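Local structure of pyridoxal phosphate homeostasis protein (Bifidobacterium adolescentis ATCC 15703, 3CPG) at residues S143-L146 and A147-S151; P80-V83 and T84-E88. The protein probably binds pyridoxal 5'-phosphate and takes part in the homeostasis of this cofactor, as in other members of the YggS/PROSC family. All coordinates share one frame; numbering follows the deposited sequence.

Contact 1 (S143-L146 and A147-S151); sequences SIDL and AEKIS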
# COMPACT_ATOMS: atom_id res chain seq x y z
N SER A 143 -6.27 -4.89 13.24
CA SER A 143 -6.48 -5.50 14.55
C SER A 143 -5.69 -6.78 14.76
O SER A 143 -5.27 -7.44 13.81
CB SER A 143 -7.97 -5.81 14.74
OG SER A 143 -8.37 -6.85 13.86
N ILE A 144 -5.48 -7.12 16.03
CA ILE A 144 -4.77 -8.34 16.37
C ILE A 144 -5.62 -9.49 15.86
O ILE A 144 -5.10 -10.49 15.37
CB ILE A 144 -4.61 -8.48 17.91
CG1 ILE A 144 -3.62 -7.43 18.42
CG2 ILE A 144 -4.14 -9.89 18.25
CD1 ILE A 144 -3.44 -7.43 19.94
N ASP A 145 -6.94 -9.33 15.97
CA ASP A 145 -7.89 -10.35 15.53
C ASP A 145 -7.72 -10.67 14.05
O ASP A 145 -7.61 -11.84 13.67
CB ASP A 145 -9.32 -9.87 15.82
CG ASP A 145 -10.36 -10.92 15.49
OD1 ASP A 145 -10.17 -12.10 15.85
OD2 ASP A 145 -11.39 -10.56 14.88
N LEU A 146 -7.69 -9.64 13.21
CA LEU A 146 -7.52 -9.86 11.77
C LEU A 146 -6.16 -10.48 11.49
O LEU A 146 -6.04 -11.41 10.70
CB LEU A 146 -7.67 -8.55 10.99
CG LEU A 146 -7.55 -8.62 9.46
CD1 LEU A 146 -8.50 -9.68 8.92
CD2 LEU A 146 -7.85 -7.26 8.84
N ALA A 147 -5.12 -9.97 12.15
CA ALA A 147 -3.77 -10.48 11.96
C ALA A 147 -3.70 -11.97 12.27
O ALA A 147 -3.01 -12.72 11.58
CB ALA A 147 -2.80 -9.71 12.85
N GLU A 148 -4.41 -12.40 13.31
CA GLU A 148 -4.43 -13.81 13.69
C GLU A 148 -5.11 -14.64 12.61
O GLU A 148 -4.66 -15.73 12.26
CB GLU A 148 -5.17 -14.01 15.01
CG GLU A 148 -4.53 -13.37 16.23
CD GLU A 148 -5.34 -13.58 17.50
OE1 GLU A 148 -6.55 -13.28 17.49
OE2 GLU A 148 -4.77 -14.05 18.51
N LYS A 149 -6.21 -14.12 12.07
CA LYS A 149 -6.94 -14.83 11.02
C LYS A 149 -6.07 -14.99 9.78
O LYS A 149 -6.09 -16.03 9.13
CB LYS A 149 -8.23 -14.09 10.67
CG LYS A 149 -9.22 -14.05 11.81
CD LYS A 149 -10.43 -13.19 11.46
CE LYS A 149 -11.37 -13.08 12.64
NZ LYS A 149 -12.56 -12.25 12.30
N ILE A 150 -5.30 -13.96 9.45
CA ILE A 150 -4.43 -14.03 8.29
C ILE A 150 -3.30 -15.01 8.59
O ILE A 150 -2.92 -15.82 7.74
CB ILE A 150 -3.86 -12.64 7.95
CG1 ILE A 150 -5.01 -11.71 7.53
CG2 ILE A 150 -2.80 -12.74 6.85
CD1 ILE A 150 -4.61 -10.27 7.30
N SER A 151 -2.78 -14.96 9.81
CA SER A 151 -1.71 -15.85 10.23
C SER A 151 -2.10 -17.33 10.09
O SER A 151 -1.36 -18.13 9.51
CB SER A 151 -1.32 -15.56 11.68
OG SER A 151 -0.42 -16.54 12.18
O HOH W 1 -8.82 -14.26 15.71
O HOH W 2 -9.05 -12.27 18.84
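The side chain of Lys-149, extended beyond CG, slants across that of Asp-145, one helical turn earlier, and brings CE as well as NZ up to its carboxylate. The result is a modest i to i+4 salt bridge, NZ of Lys-149 giving a weak bond to OD2 of Asp-145 at 3.3 Å. With CG anti to the backbone N (chi1 -176°), the aspartate leans out beside its own carbonyl. The stronger polar partner of NZ is Ser-125, so the ammonium is shared. On the other flank the carboxylates of Asp-145 and Glu-148 are turned 71° against each other, with OD1 of the first 4.1 Å from OE1 of the second. Two waters sit between these like charges, within hydrogen-bonding distance of both oxygens; one donates to each, which probably eases their repulsion. The stem of Glu-148 lies over the start of the helix, its CG 3.1 Å from the carbonyl O of Ile-144 and its CD 4.0 Å from that residue's CG2. Replacing Glu-148 by alanine would remove OE1 and would probably leave the bridging water with one acceptor fewer and the CG2 methyl of Ile-144 less covered. Ser-143 suits the N-cap: its OG accepts from the N of Leu-146 at 2.9 Å in a nearly straight bond (163°), and its O accepts from the N of Ala-147, starting the helical ladder. On the buried face, Leu-146 CG meets Ile-150 CD1 at 4.0 Å, branched apolar chains suited to an interior surface. This is the amphipathic first part of helix 144-157 in the beta-alpha-beta unit between strands 137-141 and 161-166: Ile-150 packs on Ile-138 and Val-141 of the preceding strand, while Ile-144 and the small Ala-147 face helix 183-191.

Contact 2 (P80-V83 and T84-E88); sequences PQEV and TAKAE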
# COMPACT_ATOMS: atom_id res chain seq x y z
N PRO A 80 -10.91 -7.43 -2.79
CA PRO A 80 -10.41 -8.76 -3.14
C PRO A 80 -11.00 -9.26 -4.45
O PRO A 80 -10.34 -9.98 -5.20
CB PRO A 80 -10.84 -9.61 -1.95
CG PRO A 80 -10.72 -8.66 -0.80
CD PRO A 80 -11.33 -7.38 -1.37
N GLN A 81 -12.25 -8.89 -4.74
CA GLN A 81 -12.90 -9.32 -5.97
C GLN A 81 -12.18 -8.78 -7.20
O GLN A 81 -12.14 -9.43 -8.24
CB GLN A 81 -14.37 -8.87 -6.00
CG GLN A 81 -15.11 -9.07 -4.69
CD GLN A 81 -15.12 -7.81 -3.84
OE1 GLN A 81 -15.64 -6.78 -4.26
NE2 GLN A 81 -14.54 -7.90 -2.65
N GLU A 82 -11.63 -7.58 -7.08
CA GLU A 82 -10.90 -6.99 -8.20
C GLU A 82 -9.54 -7.66 -8.30
O GLU A 82 -8.98 -7.79 -9.39
CB GLU A 82 -10.75 -5.48 -8.02
CG GLU A 82 -12.05 -4.72 -8.21
CD GLU A 82 -11.84 -3.23 -8.36
OE1 GLU A 82 -11.06 -2.83 -9.25
OE2 GLU A 82 -12.45 -2.45 -7.60
N VAL A 83 -9.00 -8.09 -7.16
CA VAL A 83 -7.71 -8.77 -7.17
C VAL A 83 -7.89 -10.06 -7.97
O VAL A 83 -7.12 -10.36 -8.88
CB VAL A 83 -7.25 -9.13 -5.74
CG1 VAL A 83 -6.04 -10.06 -5.79
CG2 VAL A 83 -6.90 -7.86 -4.98
N THR A 84 -8.93 -10.82 -7.64
CA THR A 84 -9.19 -12.08 -8.33
C THR A 84 -9.50 -11.89 -9.81
O THR A 84 -9.07 -12.68 -10.64
CB THR A 84 -10.33 -12.86 -7.65
OG1 THR A 84 -11.56 -12.13 -7.77
CG2 THR A 84 -10.03 -13.06 -6.17
N ALA A 85 -10.22 -10.83 -10.14
CA ALA A 85 -10.57 -10.58 -11.54
C ALA A 85 -9.38 -10.20 -12.43
O ALA A 85 -9.33 -10.59 -13.60
CB ALA A 85 -11.63 -9.49 -11.61
N LYS A 86 -8.42 -9.47 -11.87
CA LYS A 86 -7.28 -8.99 -12.65
C LYS A 86 -5.93 -9.68 -12.45
O LYS A 86 -5.03 -9.54 -13.27
CB LYS A 86 -7.09 -7.49 -12.39
CG LYS A 86 -8.20 -6.59 -12.92
CD LYS A 86 -8.04 -5.13 -12.50
CE LYS A 86 -8.79 -4.84 -11.21
NZ LYS A 86 -8.70 -3.40 -10.80
N ALA A 87 -5.79 -10.42 -11.35
CA ALA A 87 -4.53 -11.08 -11.03
C ALA A 87 -3.85 -11.87 -12.15
O ALA A 87 -2.67 -11.65 -12.44
CB ALA A 87 -4.73 -11.99 -9.82
N GLU A 88 -4.58 -12.79 -12.78
CA GLU A 88 -3.98 -13.61 -13.83
C GLU A 88 -3.43 -12.79 -15.00
O GLU A 88 -2.27 -12.96 -15.39
CB GLU A 88 -5.00 -14.64 -14.35
CG GLU A 88 -4.38 -15.66 -15.29
CD GLU A 88 -5.33 -16.80 -15.63
OE1 GLU A 88 -6.42 -16.53 -16.18
OE2 GLU A 88 -4.99 -17.96 -15.33
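Glu-82 and Lys-86 are joined by a buried salt bridge, NZ of the lysine standing 2.9 Å from OE1 of the glutamate. The ammonium arrives on the anti side of OE1, 16° out of the carboxylate plane. The two side chains run side by side in the same direction; a bend at chi3 of the lysine (-92°) curls CE back to 3.8 Å from CB of Glu-82, so aliphatic carbon packs beneath the charged pair. Both ends have further partners: OE1 accepts from the N of Thr-58, OE2 pairs with Arg-79, and NZ reaches Glu-77 and the O of Arg-59. On another side of the helix, Thr-84 OG1 donates to the O of Gln-81 at 2.8 Å. Its hydroxyl sits between the backbone N and the carbonyl carbon, and from there it meets the oxygen from above the carbonyl plane, 40° out of it. The N of Ala-85 reaches the same oxygen from the same face at 3.0 Å, so two donors grip it. A threonine can thus bond back to its own helix on an exposed side, while its CG2 methyl lies 3.2 Å from the O of Pro-80. Proline suits the first turn, where its missing N-H costs no helical bond, and its O accepts from the N of Thr-84 at 2.9 Å. Pro-80 packs on Val-131 of helix 128-131, and Lys-86 on Ile-61 and Ile-64 of helix 61-69. Lys-86 stands between two acids, Glu-77 and Glu-82, whose carboxylates lie close together, and probably eases their repulsion. With the Glu-82 side chain about 4 Å from that of Lys-57, the predicted cofactor-attachment lysine, which carries no cofactor in this structure, the group probably helps shape the polar surroundings of the pyridoxal phosphate site.

From the N terminus the chain meets contact 2 first, at the start of helix 80-96, which follows strand 75-77; contact 1 comes later, at the start of helix 144-157 after strand 137-141. Each is a local turn of helix and closes no long loop. They lie in series, neither nested nor crossed, with centres about 22 Å apart and nearest atoms about 10 Å apart. Both belong to the outer helical layer of the TIM barrel. Helix 128-131 lies between them in sequence and is touched by side chains from both contacts.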